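Local coordinates for CLIP-associating protein (Drosophila melanogaster, PDB 4G3A), which tracks microtubule plus ends, stabilises dynamic microtubules and is required for building the mitotic spindle, the present chain being its N-terminal TOG-like domain, at residues A[40-44]-A[45-49]; A[89-92]-A[93-97]; A[121-124]-A[125-129]; A[193-196]-A[197-201]. One frame throughout, in Å; residues are numbered along the deposited sequence.

Contact 1 of 4, residues A[40-44]-A[45-49]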
loop_
_atom_site.group_PDB
_atom_site.type_symbol
_atom_site.label_atom_id
_atom_site.label_comp_id
_atom_site.label_asym_id
_atom_site.label_seq_id
_atom_site.Cartn_x
_atom_site.Cartn_y
_atom_site.Cartn_z
ATOM N N ASN A 40 -1.863 -24.446 -10.808
ATOM C CA ASN A 40 -2.996 -23.973 -11.591
ATOM C C ASN A 40 -2.536 -23.008 -12.674
ATOM O O ASN A 40 -1.579 -22.257 -12.479
ATOM C CB ASN A 40 -4.041 -23.312 -10.693
ATOM C CG ASN A 40 -4.749 -24.306 -9.795
ATOM O OD1 ASN A 40 -4.774 -25.506 -10.074
ATOM N ND2 ASN A 40 -5.337 -23.811 -8.711
ATOM N N SER A 41 -3.218 -23.024 -13.813
ATOM C CA SER A 41 -2.848 -22.154 -14.929
ATOM C C SER A 41 -3.732 -20.914 -14.982
ATOM O O SER A 41 -4.911 -20.981 -14.642
ATOM C CB SER A 41 -2.960 -22.920 -16.249
ATOM O OG SER A 41 -2.840 -22.052 -17.360
ATOM N N ILE A 42 -3.163 -19.784 -15.399
ATOM C CA ILE A 42 -3.949 -18.562 -15.565
ATOM C C ILE A 42 -4.273 -18.285 -17.026
ATOM O O ILE A 42 -4.553 -17.143 -17.406
ATOM C CB ILE A 42 -3.296 -17.307 -14.943
ATOM C CG1 ILE A 42 -1.853 -17.153 -15.406
ATOM C CG2 ILE A 42 -3.362 -17.355 -13.427
ATOM C CD1 ILE A 42 -1.303 -15.777 -15.252
ATOM N N VAL A 43 -4.223 -19.327 -17.850
ATOM C CA VAL A 43 -4.724 -19.204 -19.207
ATOM C C VAL A 43 -6.178 -18.761 -19.118
ATOM O O VAL A 43 -6.931 -19.254 -18.285
ATOM C CB VAL A 43 -4.658 -20.538 -19.974
ATOM C CG1 VAL A 43 -5.396 -20.421 -21.299
ATOM C CG2 VAL A 43 -3.211 -20.947 -20.209
ATOM N N CYS A 44 -6.560 -17.809 -19.958
ATOM C CA CYS A 44 -7.955 -17.415 -20.086
ATOM C C CYS A 44 -8.139 -16.693 -21.417
ATOM O O CYS A 44 -7.185 -16.523 -22.176
ATOM C CB CYS A 44 -8.408 -16.535 -18.912
ATOM S SG CYS A 44 -7.563 -14.936 -18.759
ATOM N N THR A 45 -9.364 -16.264 -21.693
ATOM C CA THR A 45 -9.662 -15.566 -22.936
ATOM C C THR A 45 -8.994 -14.205 -22.978
ATOM O O THR A 45 -8.287 -13.882 -23.931
ATOM C CB THR A 45 -11.174 -15.383 -23.127
ATOM O OG1 THR A 45 -11.770 -16.650 -23.423
ATOM C CG2 THR A 45 -11.452 -14.413 -24.267
ATOM N N ASP A 46 -9.226 -13.413 -21.939
ATOM C CA ASP A 46 -8.670 -12.069 -21.845
ATOM C C ASP A 46 -8.528 -11.703 -20.372
ATOM O O ASP A 46 -9.518 -11.650 -19.641
ATOM C CB ASP A 46 -9.580 -11.069 -22.564
ATOM C CG ASP A 46 -8.953 -9.692 -22.708
ATOM O OD1 ASP A 46 -8.068 -9.339 -21.894
ATOM O OD2 ASP A 46 -9.362 -8.960 -23.641
HETATM N N MSE A 47 -7.292 -11.468 -19.944
HETATM C CA MSE A 47 -6.995 -11.167 -18.544
HETATM C C MSE A 47 -7.741 -9.925 -18.068
HETATM O O MSE A 47 -8.171 -9.851 -16.919
HETATM C CB MSE A 47 -5.489 -11.001 -18.351
HETATM C CG MSE A 47 -5.071 -10.608 -16.943
HETATM SE SE MSE A 47 -5.662 -11.873 -15.573
HETATM C CE MSE A 47 -4.528 -13.391 -16.036
ATOM N N GLY A 48 -7.905 -8.958 -18.966
ATOM C CA GLY A 48 -8.635 -7.742 -18.660
ATOM C C GLY A 48 -10.031 -8.025 -18.140
ATOM O O GLY A 48 -10.554 -7.289 -17.305
ATOM N N PHE A 49 -10.637 -9.102 -18.629
ATOM C CA PHE A 49 -11.967 -9.492 -18.175
ATOM C C PHE A 49 -11.974 -9.842 -16.691
ATOM O O PHE A 49 -12.934 -9.550 -15.980
ATOM C CB PHE A 49 -12.501 -10.679 -18.980
ATOM C CG PHE A 49 -13.007 -10.316 -20.343
ATOM C CD1 PHE A 49 -13.944 -9.308 -20.503
ATOM C CD2 PHE A 49 -12.572 -11.005 -21.461
ATOM C CE1 PHE A 49 -14.419 -8.983 -21.758
ATOM C CE2 PHE A 49 -13.044 -10.685 -22.717
ATOM C CZ PHE A 49 -13.969 -9.672 -22.866
#
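I42 and M47, a selenomethionine, meet through their terminal methyls, CD1 of I42 lying 4.1 Å from CE of M47 where the two side chains slant across each other. The isoleucine branch CG1 stands between its own backbone N and carbonyl carbon (chi1 51°), an orientation that carries CD1 forward to the meeting point. M47 leaves the backbone with CG anti to N, then folds at both later torsions (chi2 58°, chi3 69°); the double bend curls CE back over the loop, where it also lies 4.0 Å from I42 O. C44 adds sulfur to this patch, its SG 3.7 Å from M47 N and 4.4 Å from M47 CE. Residues 45-49 form the entry into helix 47-58, in HEAT 1, with D46 at the N-cap: its OD1 takes the N-H of G48 at 3.0 Å, from above the carboxylate plane. Upstream, S41 closes an ST turn, OG accepting from V43 N at 3.1 Å. Neighbouring helices cover the apolar groups, C44 resting on L9 and I13 of helix 9-18, while M47 packs on L76 and I42 on L80 of helix 63-80. D10 OD1 accepts a hydrogen bond from T45 N.

Contact 2 of 4, residues A[89-92]-A[93-97]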
loop_
_atom_site.group_PDB
_atom_site.type_symbol
_atom_site.label_atom_id
_atom_site.label_comp_id
_atom_site.label_asym_id
_atom_site.label_seq_id
_atom_site.Cartn_x
_atom_site.Cartn_y
_atom_site.Cartn_z
ATOM N N ALA A 89 -2.926 1.652 -12.907
ATOM C CA ALA A 89 -3.682 2.908 -12.888
ATOM C C ALA A 89 -5.170 2.708 -12.577
ATOM O O ALA A 89 -5.823 3.600 -12.033
ATOM C CB ALA A 89 -3.517 3.634 -14.216
ATOM N N THR A 90 -5.696 1.539 -12.929
ATOM C CA THR A 90 -7.105 1.226 -12.713
ATOM C C THR A 90 -7.342 0.814 -11.270
ATOM O O THR A 90 -8.305 1.229 -10.632
ATOM C CB THR A 90 -7.572 0.077 -13.638
ATOM O OG1 THR A 90 -7.734 0.571 -14.972
ATOM C CG2 THR A 90 -8.894 -0.513 -13.157
ATOM N N VAL A 91 -6.430 0.003 -10.758
ATOM C CA VAL A 91 -6.578 -0.600 -9.446
ATOM C C VAL A 91 -6.126 0.319 -8.300
ATOM O O VAL A 91 -6.817 0.459 -7.297
ATOM C CB VAL A 91 -5.759 -1.890 -9.394
ATOM C CG1 VAL A 91 -5.706 -2.420 -7.999
ATOM C CG2 VAL A 91 -6.349 -2.929 -10.361
ATOM N N LEU A 92 -4.966 0.944 -8.471
ATOM C CA LEU A 92 -4.316 1.696 -7.390
ATOM C C LEU A 92 -5.220 2.669 -6.621
ATOM O O LEU A 92 -5.183 2.699 -5.395
ATOM C CB LEU A 92 -3.070 2.433 -7.894
ATOM C CG LEU A 92 -2.054 2.780 -6.793
ATOM C CD1 LEU A 92 -1.570 1.505 -6.088
ATOM C CD2 LEU A 92 -0.869 3.557 -7.346
ATOM N N PRO A 93 -6.030 3.473 -7.332
ATOM C CA PRO A 93 -6.818 4.452 -6.572
ATOM C C PRO A 93 -7.740 3.809 -5.537
ATOM O O PRO A 93 -7.985 4.413 -4.504
ATOM C CB PRO A 93 -7.637 5.157 -7.663
ATOM C CG PRO A 93 -6.794 5.024 -8.890
ATOM C CD PRO A 93 -6.163 3.669 -8.791
ATOM N N HIS A 94 -8.242 2.605 -5.795
ATOM C CA HIS A 94 -9.166 1.973 -4.852
ATOM C C HIS A 94 -8.450 1.192 -3.743
ATOM O O HIS A 94 -8.983 1.017 -2.648
ATOM C CB HIS A 94 -10.164 1.101 -5.616
ATOM C CG HIS A 94 -10.883 1.860 -6.680
ATOM N ND1 HIS A 94 -10.562 1.751 -8.018
ATOM C CD2 HIS A 94 -11.853 2.796 -6.601
ATOM C CE1 HIS A 94 -11.333 2.559 -8.718
ATOM N NE2 HIS A 94 -12.124 3.212 -7.882
ATOM N N VAL A 95 -7.250 0.715 -4.047
ATOM C CA VAL A 95 -6.402 0.105 -3.039
ATOM C C VAL A 95 -6.025 1.163 -2.009
ATOM O O VAL A 95 -6.047 0.913 -0.811
ATOM C CB VAL A 95 -5.136 -0.461 -3.663
ATOM C CG1 VAL A 95 -4.224 -1.010 -2.573
ATOM C CG2 VAL A 95 -5.513 -1.555 -4.670
ATOM N N ILE A 96 -5.698 2.352 -2.494
ATOM C CA ILE A 96 -5.414 3.484 -1.618
ATOM C C ILE A 96 -6.567 3.725 -0.648
ATOM O O ILE A 96 -6.355 3.797 0.567
ATOM C CB ILE A 96 -5.143 4.761 -2.439
ATOM C CG1 ILE A 96 -3.783 4.650 -3.140
ATOM C CG2 ILE A 96 -5.207 6.016 -1.538
ATOM C CD1 ILE A 96 -3.495 5.790 -4.103
ATOM N N ASP A 97 -7.784 3.842 -1.179
ATOM C CA ASP A 97 -8.966 4.019 -0.343
ATOM C C ASP A 97 -9.083 2.933 0.726
ATOM O O ASP A 97 -9.521 3.205 1.839
ATOM C CB ASP A 97 -10.243 4.047 -1.190
ATOM C CG ASP A 97 -10.421 5.360 -1.938
ATOM O OD1 ASP A 97 -9.736 6.351 -1.594
ATOM O OD2 ASP A 97 -11.238 5.398 -2.871
#
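Helix 88-98 carries a proline in mid-course, P93, which packs back against the turn before it, its ring lodged as a knob among A89, T90, V91 and L92. The ring CD sits where an amide hydrogen would otherwise be, 3.3 Å from A89 O, and also presses on L92 CB at 3.4 Å, closer than carbon atoms usually come. Here the helix is kinked, since neither P93 N nor H94 N bonds to the carbonyl one full turn back. H94 N turns instead to V91 O at 3.0 Å, with a bent N-H...O angle of 140°. Regular bonding resumes with V95 N, which reaches that same V91 O at 3.3 Å, the two donors arriving from opposite faces of the carbonyl plane. I96 N to L92 O at 3.0 Å continues it in a nearly straight bond. In this HEAT 2 helix the buried side is apolar: V91 CG1 and V95 CG2, only 3.4 Å apart, are tightly pressed as their side chains slant past each other. I96 holds CG1 beside its backbone N (chi1 -72°), which lays that branch over L92 O and directs CD1 to within 4.3 Å of L92 CG. Around this face, V95 packs on A110 and L113 of helix 104-119, and I96 on L132 and C136 of helix 125-136. The imidazole of H94 points to a different neighbour, touching M55 and L58 of helix 47-58, with T90 O near the plane of its ring at the edge.

Contact 3 of 4, residues A[121-124]-A[125-129]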
loop_
_atom_site.group_PDB
_atom_site.type_symbol
_atom_site.label_atom_id
_atom_site.label_comp_id
_atom_site.label_asym_id
_atom_site.label_seq_id
_atom_site.Cartn_x
_atom_site.Cartn_y
_atom_site.Cartn_z
ATOM N N ARG A 121 8.192 -6.452 -8.881
ATOM C CA ARG A 121 8.698 -5.581 -9.933
ATOM C C ARG A 121 7.645 -5.144 -10.947
ATOM O O ARG A 121 7.934 -5.014 -12.138
ATOM C CB ARG A 121 9.887 -6.233 -10.652
ATOM C CG ARG A 121 11.017 -6.650 -9.736
ATOM C CD ARG A 121 12.232 -7.085 -10.539
ATOM N NE ARG A 121 13.366 -7.408 -9.679
ATOM C CZ ARG A 121 14.246 -6.515 -9.239
ATOM N NH1 ARG A 121 14.124 -5.238 -9.578
ATOM N NH2 ARG A 121 15.248 -6.898 -8.460
ATOM N N VAL A 122 6.432 -4.892 -10.471
ATOM C CA VAL A 122 5.433 -4.265 -11.322
ATOM C C VAL A 122 5.938 -2.883 -11.708
ATOM O O VAL A 122 5.856 -2.482 -12.868
ATOM C CB VAL A 122 4.080 -4.145 -10.618
ATOM C CG1 VAL A 122 3.096 -3.408 -11.497
ATOM C CG2 VAL A 122 3.557 -5.515 -10.271
ATOM N N LEU A 123 6.459 -2.163 -10.716
ATOM C CA LEU A 123 7.134 -0.885 -10.917
ATOM C C LEU A 123 8.156 -0.680 -9.799
ATOM O O LEU A 123 8.047 -1.295 -8.737
ATOM C CB LEU A 123 6.145 0.292 -10.931
ATOM C CG LEU A 123 4.906 0.365 -10.025
ATOM C CD1 LEU A 123 5.078 -0.318 -8.683
ATOM C CD2 LEU A 123 4.471 1.817 -9.861
ATOM N N PRO A 124 9.148 0.185 -10.037
ATOM C CA PRO A 124 10.192 0.433 -9.039
ATOM C C PRO A 124 9.619 1.025 -7.758
ATOM O O PRO A 124 8.596 1.717 -7.805
ATOM C CB PRO A 124 11.105 1.452 -9.733
ATOM C CG PRO A 124 10.819 1.309 -11.191
ATOM C CD PRO A 124 9.365 0.964 -11.268
ATOM N N PRO A 125 10.270 0.750 -6.616
ATOM C CA PRO A 125 9.778 1.291 -5.341
ATOM C C PRO A 125 9.613 2.809 -5.367
ATOM O O PRO A 125 8.609 3.315 -4.853
ATOM C CB PRO A 125 10.850 0.865 -4.334
ATOM C CG PRO A 125 11.424 -0.411 -4.926
ATOM C CD PRO A 125 11.406 -0.178 -6.430
ATOM N N GLN A 126 10.553 3.532 -5.963
ATOM C CA GLN A 126 10.422 4.986 -5.982
ATOM C C GLN A 126 9.171 5.408 -6.744
ATOM O O GLN A 126 8.461 6.319 -6.319
ATOM C CB GLN A 126 11.654 5.668 -6.581
ATOM C CG GLN A 126 11.638 7.162 -6.392
ATOM C CD GLN A 126 12.173 7.573 -5.026
ATOM O OE1 GLN A 126 13.281 7.203 -4.653
ATOM N NE2 GLN A 126 11.390 8.347 -4.284
ATOM N N ALA A 127 8.906 4.739 -7.866
ATOM C CA ALA A 127 7.727 5.041 -8.678
ATOM C C ALA A 127 6.425 4.869 -7.899
ATOM O O ALA A 127 5.548 5.739 -7.934
ATOM C CB ALA A 127 7.708 4.177 -9.950
ATOM N N LEU A 128 6.288 3.743 -7.205
ATOM C CA LEU A 128 5.080 3.489 -6.424
ATOM C C LEU A 128 4.910 4.449 -5.255
ATOM O O LEU A 128 3.824 4.971 -5.022
ATOM C CB LEU A 128 5.043 2.063 -5.884
ATOM C CG LEU A 128 3.741 1.771 -5.117
ATOM C CD1 LEU A 128 2.512 2.034 -5.995
ATOM C CD2 LEU A 128 3.698 0.344 -4.563
ATOM N N ILE A 129 5.968 4.662 -4.484
ATOM C CA ILE A 129 5.815 5.539 -3.324
ATOM C C ILE A 129 5.458 6.967 -3.772
ATOM O O ILE A 129 4.571 7.602 -3.195
ATOM C CB ILE A 129 7.058 5.525 -2.396
ATOM C CG1 ILE A 129 7.361 4.103 -1.921
ATOM C CG2 ILE A 129 6.853 6.467 -1.212
ATOM C CD1 ILE A 129 6.213 3.417 -1.213
#
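L123 straddles the first turn of helix 125-136, setting CD1 3.7 Å from L128 CB and CD2 4.0 Å from A127 CB. This is the start of a helix opened by two successive prolines, P124 at the N-cap and P125 as the first helical residue, where the chain leaves the loop that ends HEAT 2. The leucine side chains of L123 and L128 cross at about a right angle, so that the forked end of one meets the CB of the other. L123 reaches this position with CG lodged between its own N and carbonyl carbon (chi1 37°), swung well off the ideal staggered angle, and its second torsion is likewise displaced. P124 grips the turn through both ring and backbone: CD rests 3.8 Å from A127 CB, while P124 O accepts from L128 N at 3.1 Å in an almost straight bond, at 165°. P125 has no amide hydrogen, which suits the first turn of a helix, where backbone N-H groups lack a carbonyl one turn back.

Farther out, L128 lies on L117 and M118 of helix 104-119, which also touch V122 and P125 respectively. That helix ends in a Schellman motif with R121 as the C-prime residue of positive phi, turning the chain toward the prolines. Q126 points its amide to other partners, OE1 accepting from S165 N and NE2 donating to D130 OD1.

Contact 4 of 4, residues A[193-196]-A[197-201]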
loop_
_atom_site.group_PDB
_atom_site.type_symbol
_atom_site.label_atom_id
_atom_site.label_comp_id
_atom_site.label_asym_id
_atom_site.label_seq_id
_atom_site.Cartn_x
_atom_site.Cartn_y
_atom_site.Cartn_z
ATOM N N VAL A 193 11.853 9.099 12.573
ATOM C CA VAL A 193 12.759 8.281 13.364
ATOM C C VAL A 193 13.233 7.077 12.546
ATOM O O VAL A 193 14.428 6.780 12.515
ATOM C CB VAL A 193 12.120 7.852 14.708
ATOM C CG1 VAL A 193 12.963 6.781 15.392
ATOM C CG2 VAL A 193 11.947 9.060 15.625
ATOM N N GLU A 194 12.307 6.414 11.852
ATOM C CA GLU A 194 12.660 5.295 10.976
ATOM C C GLU A 194 13.574 5.744 9.833
ATOM O O GLU A 194 14.504 5.026 9.463
ATOM C CB GLU A 194 11.405 4.623 10.393
ATOM C CG GLU A 194 10.347 4.237 11.418
ATOM C CD GLU A 194 10.805 3.155 12.394
ATOM O OE1 GLU A 194 11.800 2.448 12.111
ATOM O OE2 GLU A 194 10.152 3.010 13.449
ATOM N N ILE A 195 13.315 6.931 9.279
ATOM C CA ILE A 195 14.164 7.476 8.222
ATOM C C ILE A 195 15.558 7.791 8.789
ATOM O O ILE A 195 16.576 7.585 8.132
ATOM C CB ILE A 195 13.557 8.742 7.588
ATOM C CG1 ILE A 195 12.429 8.368 6.604
ATOM C CG2 ILE A 195 14.640 9.557 6.889
ATOM C CD1 ILE A 195 11.597 9.594 6.135
ATOM N N TYR A 196 15.607 8.273 10.017
ATOM C CA TYR A 196 16.915 8.495 10.644
ATOM C C TYR A 196 17.779 7.224 10.629
ATOM O O TYR A 196 18.995 7.287 10.428
ATOM C CB TYR A 196 16.764 9.020 12.068
ATOM C CG TYR A 196 18.091 9.173 12.800
ATOM C CD1 TYR A 196 18.912 10.269 12.574
ATOM C CD2 TYR A 196 18.513 8.213 13.702
ATOM C CE1 TYR A 196 20.133 10.405 13.239
ATOM C CE2 TYR A 196 19.724 8.334 14.369
ATOM C CZ TYR A 196 20.531 9.426 14.136
ATOM O OH TYR A 196 21.734 9.531 14.806
ATOM N N LYS A 197 17.155 6.069 10.833
ATOM C CA LYS A 197 17.911 4.820 10.856
ATOM C C LYS A 197 18.659 4.570 9.552
ATOM O O LYS A 197 19.721 3.950 9.556
ATOM C CB LYS A 197 17.017 3.639 11.216
ATOM C CG LYS A 197 16.538 3.660 12.656
ATOM C CD LYS A 197 15.444 2.630 12.883
ATOM C CE LYS A 197 14.823 2.796 14.263
ATOM N NZ LYS A 197 13.702 1.841 14.475
ATOM N N HIS A 198 18.115 5.061 8.440
ATOM C CA HIS A 198 18.715 4.824 7.129
ATOM C C HIS A 198 19.631 5.965 6.713
ATOM O O HIS A 198 20.643 5.760 6.047
ATOM C CB HIS A 198 17.627 4.628 6.067
ATOM C CG HIS A 198 16.887 3.339 6.203
ATOM N ND1 HIS A 198 17.172 2.230 5.446
ATOM C CD2 HIS A 198 15.874 2.972 7.036
ATOM C CE1 HIS A 198 16.381 1.231 5.797
ATOM N NE2 HIS A 198 15.583 1.669 6.765
ATOM N N VAL A 199 19.262 7.169 7.118
ATOM C CA VAL A 199 19.874 8.383 6.602
ATOM C C VAL A 199 20.965 8.947 7.534
ATOM O O VAL A 199 21.941 9.538 7.079
ATOM C CB VAL A 199 18.776 9.421 6.303
ATOM C CG1 VAL A 199 19.335 10.824 6.229
ATOM C CG2 VAL A 199 18.056 9.046 5.008
ATOM N N GLY A 200 20.809 8.749 8.832
ATOM C CA GLY A 200 21.837 9.177 9.765
ATOM C C GLY A 200 21.752 10.648 10.131
ATOM O O GLY A 200 20.740 11.311 9.889
ATOM N N ASP A 201 22.832 11.162 10.715
ATOM C CA ASP A 201 22.802 12.459 11.381
ATOM C C ASP A 201 22.611 13.662 10.458
ATOM O O ASP A 201 22.288 14.751 10.932
ATOM C CB ASP A 201 24.048 12.643 12.251
ATOM C CG ASP A 201 24.081 11.685 13.423
ATOM O OD1 ASP A 201 23.121 11.688 14.230
ATOM O OD2 ASP A 201 25.073 10.932 13.537
#
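Y196 carries its ring anti to the backbone N (chi1 176°), which sends the phenol along the helix end to D201, five residues on, while E194 bends at chi2 (-65°) and K197 stretches straight beyond CG, bringing their charged ends together. The phenol OH donates to D201 OD1 at 2.6 Å, a short bond that meets the oxygen from above the carboxylate plane; ring and carboxylate are turned 57° apart, with OD1 at the ring edge. Replacing the tyrosine by a phenylalanine would probably leave D201 OD1 without this donor and the ring less firmly fixed in its rotation. D201 has further charge partners, OD1 with R204 and OD2 with K229, and the tyrosine ring stacks on F225 of helix 215-229.

E194 and K197 run side by side in the same direction, closing a salt bridge from NZ to OE1 at 3.1 Å. The glutamate is shared, OE1 also accepting from H157 NE2 and OE2 from Q190 NE2. H198 presents its ring edge to E194 O, its CD2 3.5 Å away, and its NE2 is hydrogen-bonded to H157 ND1. The side chains of I195 and V199 lie side by side, pointing the same way, their CG2 methyls 3.9 Å apart. I195 O accepts from two amides, V199 N nearly in line with the carbonyl and H198 N from above its plane. G200 N bonds to Y196 O at 2.8 Å, and at G200's backbone angles a CB would jam against V199 O, which calls for glycine: a helix C-terminus closed by a positive-phi glycine, ending helix 182-199 of HEAT 3.

In the fold
The four contacts come in series along one all-helical chain: contact 1 at the start of helix 47-58, contact 2 within helix 88-98, contact 3 at the start of helix 125-136 and contact 4 at the end of helix 182-199. Contacts 2 and 3, with centres 14 Å apart, touch where L92 CD2 meets L128 CD1 at 3.9 Å. Contacts 1 and 4 lie on opposite sides of the chain's centre, about 44 Å apart between centres. Contact 3 is about 21 Å from contact 4, centre to centre. The set therefore samples the length of the HEAT-repeat array, in which caps, a proline kink and a helix end occur where successive helices of the TOG-like domain pack on one another.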